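Extracellular ligand-binding receptor (PDB 4M88) probably serves as the extracellular solute-binding component of an ABC transporter, capturing an amino acid or similar small solute between its two lobes. Local coordinates at residues A[47-52]-A[68-73]; A[117-122]-A[332-337]; A[255-260]-A[341-346]; A[268-273]-A[282-287]. One frame throughout, in Å; residues are numbered along the deposited sequence.

Contact 1. Residues A[47-52]-A[68-73]; sequences TLFEAD and MEKKPL
Phe49, near the middle of strand 45-52, stands opposite Lys70 with their CA atoms 8.6 Å apart, and the chain at 68-73 is leaving helix 57-68 through a type I turn from Met68 to Lys71. That turn is closed by Lys71 N to Met68 O at 3.0 Å, and the positive phi of Lys71 (52°) redirects the chain toward Pro72. The phenyl ring of Phe49 alone bridges the gap from the strand. Phe49 CG lies between the backbone N and the carbonyl carbon (chi1 71°), which sends the ring outward to the turn. Lys70 lays its aliphatic part across one face: Lys70 CG sits 4.2 Å from the centroid of the Phe49 ring and only 8° off the normal, a CH-pi contact. The lysine bends at chi2, carrying its ammonium group away from the strand. Pro72 comes instead to the edge, its CB near the ring plane and 3.9 Å from Phe49 CE2. Ala67, in the helix, and Val6, on the adjacent strand, also touch the phenyl group. Strand 45-52, helix 57-68 and strand 74-76 form a beta-alpha-beta crossover that skips strand 4-11 in the parallel sheet, a connection of the Rossmann-like periplasmic binding fold.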
# COMPACT_ATOMS: atom_id res chain seq x y z
N THR A 47 19.95 9.12 -6.95
CA THR A 47 20.34 8.93 -5.56
C THR A 47 19.12 9.04 -4.67
O THR A 47 18.14 9.70 -5.03
CB THR A 47 21.38 9.96 -5.12
OG1 THR A 47 20.93 11.28 -5.46
CG2 THR A 47 22.69 9.71 -5.82
N LEU A 48 19.17 8.37 -3.53
CA LEU A 48 18.05 8.38 -2.60
C LEU A 48 18.55 8.88 -1.26
O LEU A 48 19.58 8.44 -0.76
CB LEU A 48 17.48 6.98 -2.42
CG LEU A 48 16.28 6.89 -1.48
CD1 LEU A 48 15.03 7.52 -2.11
CD2 LEU A 48 16.01 5.44 -1.07
N PHE A 49 17.82 9.82 -0.66
CA PHE A 49 18.08 10.09 0.74
C PHE A 49 16.85 9.65 1.51
O PHE A 49 15.76 9.52 0.94
CB PHE A 49 18.39 11.55 0.99
CG PHE A 49 17.22 12.45 0.83
CD1 PHE A 49 16.42 12.76 1.92
CD2 PHE A 49 16.92 12.99 -0.41
CE1 PHE A 49 15.32 13.59 1.77
CE2 PHE A 49 15.83 13.83 -0.57
CZ PHE A 49 15.03 14.12 0.51
N GLU A 50 17.03 9.41 2.80
CA GLU A 50 15.97 8.88 3.64
C GLU A 50 15.83 9.74 4.86
O GLU A 50 16.79 10.38 5.31
CB GLU A 50 16.29 7.44 4.05
CG GLU A 50 16.34 6.47 2.89
CD GLU A 50 17.64 5.69 2.82
OE1 GLU A 50 18.64 6.13 3.44
OE2 GLU A 50 17.67 4.65 2.15
N ALA A 51 14.63 9.74 5.43
CA ALA A 51 14.40 10.50 6.65
C ALA A 51 13.32 9.76 7.42
O ALA A 51 12.36 9.28 6.82
CB ALA A 51 13.97 11.92 6.32
N ASP A 52 13.49 9.67 8.73
CA ASP A 52 12.58 8.91 9.59
C ASP A 52 11.53 9.83 10.21
O ASP A 52 11.88 10.77 10.93
CB ASP A 52 13.41 8.22 10.69
CG ASP A 52 12.57 7.41 11.66
OD1 ASP A 52 11.41 7.05 11.34
OD2 ASP A 52 13.08 7.11 12.76
N MSE A 68 12.96 18.79 1.58
CA MSE A 68 12.86 19.75 0.48
C MSE A 68 14.15 20.55 0.25
O MSE A 68 14.41 20.99 -0.86
CB MSE A 68 11.68 20.71 0.69
CG MSE A 68 10.32 20.07 0.52
SE MSE A 68 10.11 19.17 -1.22
CE MSE A 68 10.41 20.72 -2.37
N GLU A 69 14.96 20.71 1.30
CA GLU A 69 16.23 21.43 1.15
C GLU A 69 17.20 20.70 0.22
O GLU A 69 18.11 21.33 -0.33
CB GLU A 69 16.89 21.65 2.52
CG GLU A 69 16.23 22.73 3.36
CD GLU A 69 17.09 23.15 4.53
OE1 GLU A 69 17.48 22.27 5.32
OE2 GLU A 69 17.37 24.36 4.65
N LYS A 70 17.01 19.39 0.05
CA LYS A 70 17.87 18.59 -0.82
C LYS A 70 17.43 18.66 -2.28
O LYS A 70 18.03 18.00 -3.13
CB LYS A 70 17.89 17.12 -0.36
CG LYS A 70 18.27 16.90 1.09
CD LYS A 70 19.55 17.65 1.42
CE LYS A 70 19.69 17.96 2.91
NZ LYS A 70 20.69 19.05 3.16
N LYS A 71 16.40 19.45 -2.56
CA LYS A 71 15.84 19.61 -3.90
C LYS A 71 15.49 18.29 -4.60
O LYS A 71 15.89 18.06 -5.74
CB LYS A 71 16.79 20.45 -4.77
CG LYS A 71 17.15 21.79 -4.13
CD LYS A 71 18.40 22.41 -4.74
CE LYS A 71 18.11 23.10 -6.05
NZ LYS A 71 19.30 23.87 -6.52
N PRO A 72 14.72 17.42 -3.92
CA PRO A 72 14.35 16.16 -4.58
C PRO A 72 13.36 16.42 -5.71
O PRO A 72 12.59 17.39 -5.63
CB PRO A 72 13.66 15.36 -3.47
CG PRO A 72 13.03 16.44 -2.60
CD PRO A 72 14.00 17.60 -2.64
N LEU A 73 13.38 15.60 -6.75
CA LEU A 73 12.36 15.68 -7.80
C LEU A 73 11.07 15.09 -7.28
O LEU A 73 9.97 15.54 -7.62
CB LEU A 73 12.78 14.88 -9.04
CG LEU A 73 13.62 15.62 -10.08
CD1 LEU A 73 14.98 15.95 -9.53
CD2 LEU A 73 13.75 14.78 -11.34

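Contact 2. Residues A[117-122]-A[332-337]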
# COMPACT_ATOMS: atom_id res chain seq x y z
N LYS A 117 -0.39 17.33 -6.64
CA LYS A 117 1.01 16.90 -6.72
C LYS A 117 1.24 15.50 -6.14
O LYS A 117 2.37 15.01 -6.08
CB LYS A 117 1.92 17.92 -6.02
CG LYS A 117 1.95 19.29 -6.69
CD LYS A 117 2.88 20.23 -5.94
CE LYS A 117 2.79 21.65 -6.48
NZ LYS A 117 3.66 22.55 -5.69
N PHE A 118 0.16 14.85 -5.71
CA PHE A 118 0.21 13.58 -4.99
C PHE A 118 -0.38 12.52 -5.93
O PHE A 118 -1.58 12.56 -6.25
CB PHE A 118 -0.62 13.75 -3.71
CG PHE A 118 -0.56 12.59 -2.75
CD1 PHE A 118 0.44 11.62 -2.84
CD2 PHE A 118 -1.53 12.47 -1.75
CE1 PHE A 118 0.48 10.55 -1.93
CE2 PHE A 118 -1.51 11.41 -0.85
CZ PHE A 118 -0.49 10.44 -0.94
N PHE A 119 0.47 11.61 -6.41
CA PHE A 119 0.08 10.60 -7.41
C PHE A 119 0.01 9.24 -6.75
O PHE A 119 0.80 8.96 -5.86
CB PHE A 119 1.09 10.55 -8.56
CG PHE A 119 1.06 11.77 -9.45
CD1 PHE A 119 0.36 11.75 -10.64
CD2 PHE A 119 1.71 12.94 -9.06
CE1 PHE A 119 0.32 12.86 -11.47
CE2 PHE A 119 1.67 14.07 -9.88
CZ PHE A 119 0.98 14.03 -11.08
N HIS A 120 -0.92 8.39 -7.18
CA HIS A 120 -1.10 7.10 -6.51
C HIS A 120 -0.83 5.95 -7.46
O HIS A 120 -1.39 5.90 -8.54
CB HIS A 120 -2.53 7.00 -5.96
CG HIS A 120 -2.89 8.15 -5.07
ND1 HIS A 120 -2.54 8.20 -3.74
CD2 HIS A 120 -3.50 9.32 -5.35
CE1 HIS A 120 -2.95 9.35 -3.23
NE2 HIS A 120 -3.53 10.05 -4.18
N VAL A 121 0.06 5.05 -7.05
CA VAL A 121 0.43 3.91 -7.87
C VAL A 121 -0.44 2.69 -7.51
O VAL A 121 -0.78 1.89 -8.37
CB VAL A 121 1.93 3.59 -7.73
CG1 VAL A 121 2.30 2.35 -8.51
CG2 VAL A 121 2.75 4.79 -8.23
N ARG A 122 -0.79 2.55 -6.24
CA ARG A 122 -1.65 1.44 -5.83
C ARG A 122 -3.11 1.83 -5.98
O ARG A 122 -3.47 3.01 -5.86
CB ARG A 122 -1.39 1.07 -4.37
CG ARG A 122 -1.62 2.24 -3.41
CD ARG A 122 -1.81 1.77 -1.99
NE ARG A 122 -0.80 0.77 -1.65
CZ ARG A 122 -1.03 -0.30 -0.89
NH1 ARG A 122 -0.05 -1.16 -0.62
NH2 ARG A 122 -2.25 -0.50 -0.39
N LEU A 332 -0.21 1.79 -15.83
CA LEU A 332 -0.51 2.99 -15.07
C LEU A 332 -0.94 4.06 -16.05
O LEU A 332 -0.39 4.17 -17.14
CB LEU A 332 0.73 3.50 -14.34
CG LEU A 332 1.12 2.80 -13.04
CD1 LEU A 332 2.43 3.39 -12.55
CD2 LEU A 332 0.04 3.00 -12.00
N ASP A 333 -1.91 4.86 -15.63
CA ASP A 333 -2.39 5.97 -16.45
C ASP A 333 -2.85 7.09 -15.52
O ASP A 333 -3.77 6.88 -14.73
CB ASP A 333 -3.56 5.52 -17.32
CG ASP A 333 -4.00 6.58 -18.32
OD1 ASP A 333 -3.35 7.65 -18.41
OD2 ASP A 333 -5.00 6.35 -19.04
N PHE A 334 -2.23 8.26 -15.64
CA PHE A 334 -2.64 9.43 -14.87
C PHE A 334 -3.33 10.48 -15.75
O PHE A 334 -3.43 11.65 -15.37
CB PHE A 334 -1.42 10.06 -14.18
CG PHE A 334 -0.68 9.13 -13.26
CD1 PHE A 334 -1.21 8.80 -12.02
CD2 PHE A 334 0.55 8.60 -13.63
CE1 PHE A 334 -0.52 7.94 -11.14
CE2 PHE A 334 1.24 7.74 -12.77
CZ PHE A 334 0.71 7.41 -11.52
N SER A 335 -3.81 10.06 -16.93
CA SER A 335 -4.48 10.97 -17.87
C SER A 335 -5.78 11.56 -17.34
O SER A 335 -6.16 12.67 -17.71
CB SER A 335 -4.84 10.22 -19.17
OG SER A 335 -3.70 9.80 -19.87
N LYS A 336 -6.48 10.78 -16.52
CA LYS A 336 -7.82 11.15 -16.07
C LYS A 336 -7.83 11.63 -14.63
O LYS A 336 -8.87 11.99 -14.09
CB LYS A 336 -8.76 9.94 -16.21
CG LYS A 336 -8.67 9.28 -17.58
CD LYS A 336 -9.60 8.09 -17.69
CE LYS A 336 -9.08 7.09 -18.71
NZ LYS A 336 -9.89 5.85 -18.70
N GLY A 337 -6.66 11.61 -14.00
CA GLY A 337 -6.57 11.98 -12.60
C GLY A 337 -5.35 11.34 -11.97
O GLY A 337 -4.60 10.61 -12.63
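The ring of Phe334 receives the edge of Phe119 on one face: Phe119 CD1 stands 3.6 Å above the plane, toward the rim. With centroids 5.2 Å apart and planes at 87°, this is a T-shaped pair. Two carbonyl oxygens lie at the edge of the Phe334 ring, Gly337 O from its own loop and His120 O from across the contact, the latter 3.4 Å from Phe334 CE1, consistent with a weakly polarised ring C-H turned to His120 O. Phe334 holds CG anti to its carbonyl carbon (chi1 -58°), which turns the ring inward against strand 118-119. A leucine in place of Phe334 would probably leave the edge of Phe119 without an aromatic face and open a gap beside His120 O. Beyond the rings the packing turns aliphatic: Leu332 CD1 meets Val121 CG1 at 4.2 Å, the two side chains crossing at about a right angle, while Leu332 CD2 lies 3.9 Å from Val121 O. The loop behind Phe334 is shaped by an Asx turn, Asp333 OD1 accepting from Ser335 N; the same oxygen also accepts from Ser335 OG. Leu319 of helix 312-321 touches both phenylalanines, Thr297 of helix 286-303 touches Val121 and Leu332, and strand 99-101 flanks the border strand 118-119, with Val99 against Phe119 and Val101 against Val121.

Contact 3. Residues A[255-260]-A[341-346]; sequences AFPDPN and SRYVNI
The Tyr343 ring meets the backbone of Ala255, Phe256 and Pro257 obliquely, and this is the close part of the contact. Tyr343 CD2 is 3.4 Å from Ala255 O, and Tyr343 CE2 reaches Phe256 C at 3.6 Å. The phenol end continues along the chain, with Tyr343 OH 3.7 Å from Pro257 CA. With CG anti to N (chi1 -179°), the tyrosine extends from its own backbone to lie along that of 255-257. Its hydroxyl is fixed by Asn345, whose ND2 donates to Tyr343 OH over 3.2 Å at 165°, with the oxygen close to the amide plane.

Water fills in where side chains do not meet. One molecule donates to both Ala255 O and Tyr343 O and accepts from Ser341 OG; the same hydroxyl takes the backbone N of Tyr343 in an ST turn. The second, near the plane of the tyrosine ring, lies 2.8 Å from Tyr343 OH and donates to Phe256 O. Side chain to side chain the contact is looser, Pro257 CD coming no nearer than 4.4 Å to Tyr343 CZ, and a glycerol, probably from the crystallisation liquor, lies about 4 Å from the Tyr343 side chain.

Both segments are links between the two lobes, consistent with the hinge of leucine-binding proteins. Strand 250-254 pairs antiparallel with strand 345-349; Ala255 rests on helix 125-138, Phe256 packs against helix 286-303, and Phe330 of strand 330-332 touches both Pro257 and Tyr343.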
# COMPACT_ATOMS: atom_id res chain seq x y z
N ALA A 255 -2.77 -5.07 -4.62
CA ALA A 255 -2.80 -3.93 -5.52
C ALA A 255 -1.76 -4.09 -6.62
O ALA A 255 -1.69 -3.28 -7.55
CB ALA A 255 -2.53 -2.63 -4.75
N PHE A 256 -0.98 -5.16 -6.53
CA PHE A 256 0.11 -5.39 -7.47
C PHE A 256 0.17 -6.88 -7.76
O PHE A 256 -0.35 -7.68 -6.97
CB PHE A 256 1.44 -4.95 -6.84
CG PHE A 256 1.47 -3.51 -6.44
CD1 PHE A 256 1.61 -2.53 -7.41
CD2 PHE A 256 1.34 -3.14 -5.11
CE1 PHE A 256 1.64 -1.19 -7.06
CE2 PHE A 256 1.36 -1.80 -4.75
CZ PHE A 256 1.52 -0.82 -5.73
N PRO A 257 0.82 -7.27 -8.88
CA PRO A 257 1.03 -8.70 -9.14
C PRO A 257 1.82 -9.32 -7.99
O PRO A 257 2.48 -8.62 -7.24
CB PRO A 257 1.89 -8.71 -10.42
CG PRO A 257 1.54 -7.41 -11.11
CD PRO A 257 1.34 -6.43 -9.98
N ASP A 258 1.72 -10.64 -7.84
CA ASP A 258 2.37 -11.27 -6.71
C ASP A 258 3.88 -11.11 -6.82
O ASP A 258 4.45 -11.35 -7.88
CB ASP A 258 2.00 -12.75 -6.64
CG ASP A 258 2.47 -13.39 -5.34
OD1 ASP A 258 3.67 -13.74 -5.28
OD2 ASP A 258 1.64 -13.51 -4.40
N PRO A 259 4.54 -10.69 -5.71
CA PRO A 259 5.98 -10.42 -5.71
C PRO A 259 6.82 -11.68 -5.87
O PRO A 259 8.01 -11.60 -6.17
CB PRO A 259 6.22 -9.77 -4.35
CG PRO A 259 5.08 -10.24 -3.48
CD PRO A 259 3.91 -10.35 -4.43
N ASN A 260 6.21 -12.85 -5.67
CA ASN A 260 6.95 -14.09 -5.75
C ASN A 260 6.62 -14.98 -6.95
O ASN A 260 7.20 -16.06 -7.10
CB ASN A 260 6.79 -14.88 -4.44
CG ASN A 260 7.45 -14.17 -3.28
OD1 ASN A 260 8.67 -14.03 -3.25
ND2 ASN A 260 6.64 -13.71 -2.31
N SER A 341 -3.84 3.51 -11.03
CA SER A 341 -4.08 2.07 -11.16
C SER A 341 -5.47 1.66 -10.68
O SER A 341 -5.92 2.11 -9.63
CB SER A 341 -3.03 1.28 -10.37
OG SER A 341 -3.32 -0.11 -10.40
N ARG A 342 -6.14 0.79 -11.44
CA ARG A 342 -7.35 0.13 -10.96
C ARG A 342 -7.15 -1.39 -10.81
O ARG A 342 -8.12 -2.17 -10.77
CB ARG A 342 -8.54 0.42 -11.88
CG ARG A 342 -9.24 1.76 -11.63
CD ARG A 342 -10.66 1.77 -12.25
NE ARG A 342 -11.72 1.67 -11.24
CZ ARG A 342 -12.72 0.80 -11.28
NH1 ARG A 342 -12.83 -0.06 -12.29
NH2 ARG A 342 -13.63 0.79 -10.31
N TYR A 343 -5.89 -1.81 -10.74
CA TYR A 343 -5.58 -3.23 -10.55
C TYR A 343 -5.93 -3.67 -9.13
O TYR A 343 -5.41 -3.14 -8.16
CB TYR A 343 -4.09 -3.49 -10.83
CG TYR A 343 -3.66 -4.95 -10.67
CD1 TYR A 343 -3.45 -5.75 -11.78
CD2 TYR A 343 -3.46 -5.51 -9.41
CE1 TYR A 343 -3.07 -7.08 -11.64
CE2 TYR A 343 -3.08 -6.83 -9.26
CZ TYR A 343 -2.88 -7.61 -10.38
OH TYR A 343 -2.50 -8.93 -10.22
N VAL A 344 -6.80 -4.67 -9.01
CA VAL A 344 -7.09 -5.26 -7.71
C VAL A 344 -7.26 -6.76 -7.93
O VAL A 344 -7.94 -7.19 -8.85
CB VAL A 344 -8.38 -4.66 -7.11
CG1 VAL A 344 -8.95 -5.58 -6.07
CG2 VAL A 344 -8.12 -3.27 -6.51
N ASN A 345 -6.61 -7.57 -7.10
CA ASN A 345 -6.65 -9.01 -7.30
C ASN A 345 -6.66 -9.69 -5.93
O ASN A 345 -5.76 -9.48 -5.12
CB ASN A 345 -5.43 -9.46 -8.12
CG ASN A 345 -5.56 -10.88 -8.65
OD1 ASN A 345 -6.52 -11.59 -8.37
ND2 ASN A 345 -4.57 -11.30 -9.43
N ILE A 346 -7.68 -10.50 -5.66
CA ILE A 346 -7.76 -11.10 -4.34
C ILE A 346 -7.06 -12.44 -4.32
O ILE A 346 -7.38 -13.33 -5.11
CB ILE A 346 -9.21 -11.32 -3.92
CG1 ILE A 346 -9.96 -9.99 -3.90
CG2 ILE A 346 -9.26 -11.98 -2.55
CD1 ILE A 346 -11.41 -10.14 -3.53
O HOH W 1 -3.26 -1.33 -8.03
O HOH W 2 -1.71 -10.10 -7.75

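Contact 4. Residues A[268-273]-A[282-287]; sequences REFQAA and QEYTEF
Apolar contact dominates between Phe270 and Tyr284, whose side chains run past one another in opposite senses. Tyr284 CB lies at the edge of the Phe270 ring, near its plane, 3.8 Å from Phe270 CE2. The two ring planes stand at 74° with centroids 5.4 Å apart, an oblique pairing. CG of Phe270 is trans to the backbone N (chi1 161°), which swings the ring off the helix toward residues 284 and 285.

The aliphatic part of Gln271 packs on the tyrosine next. Gln271 CG is 3.7 Å from Tyr284 CE2; the glutamine chain bends at chi2, and its amide plane lies 22° from that of the phenol. Phe270 and Gln271, consecutive on helix 265-277, both approach Tyr284 from the same side of its ring. With alanine at Tyr284, Phe270 CE2 and Gln271 CG are likely to lose the surface they rest on, and Lys275 NZ its phenolic partner.

The contact brackets the loop between the consecutive helices 265-277 and 286-303, the second of which starts with Thr285 as N-cap. The Thr285 side chain caps a backbone N in the first turn, while its own N bonds to Gln288 OE1, consistent with a capping box.

Polar ends are satisfied outside the two segments. Tyr284 OH bonds to Lys275 NZ; Gln271 NE2 bonds to the carbonyls of Asp261 and Pro259, and its OE1 to Lys262 NZ. Across the helices, Phe270 meets Tyr292 edge-to-face and Glu269 forms a salt bridge with Arg296.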
# COMPACT_ATOMS: atom_id res chain seq x y z
N ARG A 268 9.59 -10.51 -13.01
CA ARG A 268 10.94 -11.02 -13.19
C ARG A 268 11.99 -9.92 -13.04
O ARG A 268 13.07 -10.15 -12.48
CB ARG A 268 11.08 -11.70 -14.55
CG ARG A 268 10.20 -12.92 -14.71
CD ARG A 268 10.23 -13.44 -16.14
NE ARG A 268 8.89 -13.81 -16.56
CZ ARG A 268 8.26 -13.33 -17.62
NH1 ARG A 268 8.86 -12.45 -18.42
NH2 ARG A 268 7.03 -13.73 -17.90
N GLU A 269 11.68 -8.72 -13.55
CA GLU A 269 12.58 -7.57 -13.41
C GLU A 269 12.72 -7.12 -11.96
O GLU A 269 13.82 -6.76 -11.51
CB GLU A 269 12.09 -6.42 -14.30
CG GLU A 269 12.20 -6.75 -15.79
CD GLU A 269 11.47 -5.78 -16.70
OE1 GLU A 269 10.51 -5.12 -16.24
OE2 GLU A 269 11.85 -5.70 -17.89
N PHE A 270 11.62 -7.13 -11.22
CA PHE A 270 11.65 -6.86 -9.80
C PHE A 270 12.51 -7.90 -9.10
O PHE A 270 13.38 -7.57 -8.30
CB PHE A 270 10.23 -6.87 -9.23
CG PHE A 270 10.16 -7.05 -7.74
CD1 PHE A 270 10.58 -6.03 -6.88
CD2 PHE A 270 9.66 -8.23 -7.19
CE1 PHE A 270 10.52 -6.20 -5.49
CE2 PHE A 270 9.59 -8.40 -5.82
CZ PHE A 270 10.02 -7.38 -4.96
N GLN A 271 12.28 -9.18 -9.39
CA GLN A 271 13.04 -10.23 -8.72
C GLN A 271 14.52 -10.12 -9.06
O GLN A 271 15.37 -10.30 -8.18
CB GLN A 271 12.48 -11.61 -9.04
CG GLN A 271 11.13 -11.86 -8.36
CD GLN A 271 10.23 -12.75 -9.19
OE1 GLN A 271 10.64 -13.29 -10.22
NE2 GLN A 271 8.98 -12.91 -8.76
N ALA A 272 14.83 -9.80 -10.30
CA ALA A 272 16.23 -9.62 -10.70
C ALA A 272 16.87 -8.46 -9.93
O ALA A 272 18.03 -8.54 -9.52
CB ALA A 272 16.33 -9.39 -12.20
N ALA A 273 16.12 -7.39 -9.75
CA ALA A 273 16.62 -6.22 -9.03
C ALA A 273 16.88 -6.58 -7.56
O ALA A 273 17.88 -6.16 -6.98
CB ALA A 273 15.65 -5.04 -9.16
N GLN A 282 15.34 -14.57 0.36
CA GLN A 282 14.87 -15.81 -0.26
C GLN A 282 13.44 -15.66 -0.76
O GLN A 282 13.00 -16.41 -1.62
CB GLN A 282 14.94 -16.96 0.75
CG GLN A 282 16.34 -17.24 1.28
CD GLN A 282 17.12 -18.17 0.38
OE1 GLN A 282 16.54 -19.05 -0.27
NE2 GLN A 282 18.44 -17.99 0.33
N GLU A 283 12.73 -14.68 -0.20
CA GLU A 283 11.32 -14.50 -0.48
C GLU A 283 11.03 -13.00 -0.43
O GLU A 283 11.68 -12.29 0.34
CB GLU A 283 10.49 -15.23 0.58
CG GLU A 283 9.05 -15.49 0.21
CD GLU A 283 8.32 -16.28 1.28
OE1 GLU A 283 8.86 -17.32 1.73
OE2 GLU A 283 7.21 -15.86 1.67
N TYR A 284 10.07 -12.52 -1.23
CA TYR A 284 9.79 -11.08 -1.29
C TYR A 284 8.41 -10.71 -0.75
O TYR A 284 7.55 -11.58 -0.60
CB TYR A 284 9.94 -10.56 -2.72
CG TYR A 284 11.29 -10.92 -3.28
CD1 TYR A 284 12.45 -10.64 -2.57
CD2 TYR A 284 11.40 -11.58 -4.49
CE1 TYR A 284 13.69 -11.00 -3.05
CE2 TYR A 284 12.63 -11.94 -4.99
CZ TYR A 284 13.77 -11.65 -4.27
OH TYR A 284 15.01 -12.00 -4.77
N THR A 285 8.21 -9.43 -0.46
CA THR A 285 6.92 -8.95 0.03
C THR A 285 6.28 -7.92 -0.91
O THR A 285 6.95 -7.37 -1.81
CB THR A 285 7.04 -8.27 1.41
OG1 THR A 285 7.68 -7.00 1.26
CG2 THR A 285 7.84 -9.13 2.35
N GLU A 286 5.00 -7.66 -0.68
CA GLU A 286 4.25 -6.68 -1.45
C GLU A 286 4.81 -5.26 -1.24
O GLU A 286 4.77 -4.44 -2.15
CB GLU A 286 2.78 -6.73 -1.04
CG GLU A 286 2.07 -8.05 -1.39
CD GLU A 286 2.30 -9.16 -0.36
OE1 GLU A 286 3.14 -8.98 0.56
OE2 GLU A 286 1.63 -10.21 -0.48
N PHE A 287 5.32 -4.97 -0.06
CA PHE A 287 5.90 -3.65 0.17
C PHE A 287 7.20 -3.43 -0.61
O PHE A 287 7.46 -2.33 -1.08
CB PHE A 287 6.10 -3.37 1.65
CG PHE A 287 4.82 -3.00 2.35
CD1 PHE A 287 3.96 -2.06 1.78
CD2 PHE A 287 4.45 -3.61 3.53
CE1 PHE A 287 2.75 -1.73 2.40
CE2 PHE A 287 3.26 -3.28 4.16
CZ PHE A 287 2.41 -2.34 3.59

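Overall arrangement
Contacts 2, 3 and 4 touch in succession, with contact 3, probably at the hinge, in the middle, whereas contact 1 lies apart on the far strand of the parallel sheet, its centre 21 Å from that of contact 2 and 28 Å from that of contact 3. Contacts 2 and 3 meet directly: Arg122 CB packs on Phe256 CZ at 3.7 Å, and Val121 CG1 on Phe256 CE1 at 3.9 Å. Contact 4, centred 14 Å from contact 3, is tied to it by a probable hydrogen bond from Asn260 ND2 to Tyr284 O (2.9 Å) and by Pro259 CB packing on Thr285 O at 3.6 Å. Glycerols, probably from the crystallisation liquor, lie near contacts 2, 3 and 4; such molecules can mark a pocket.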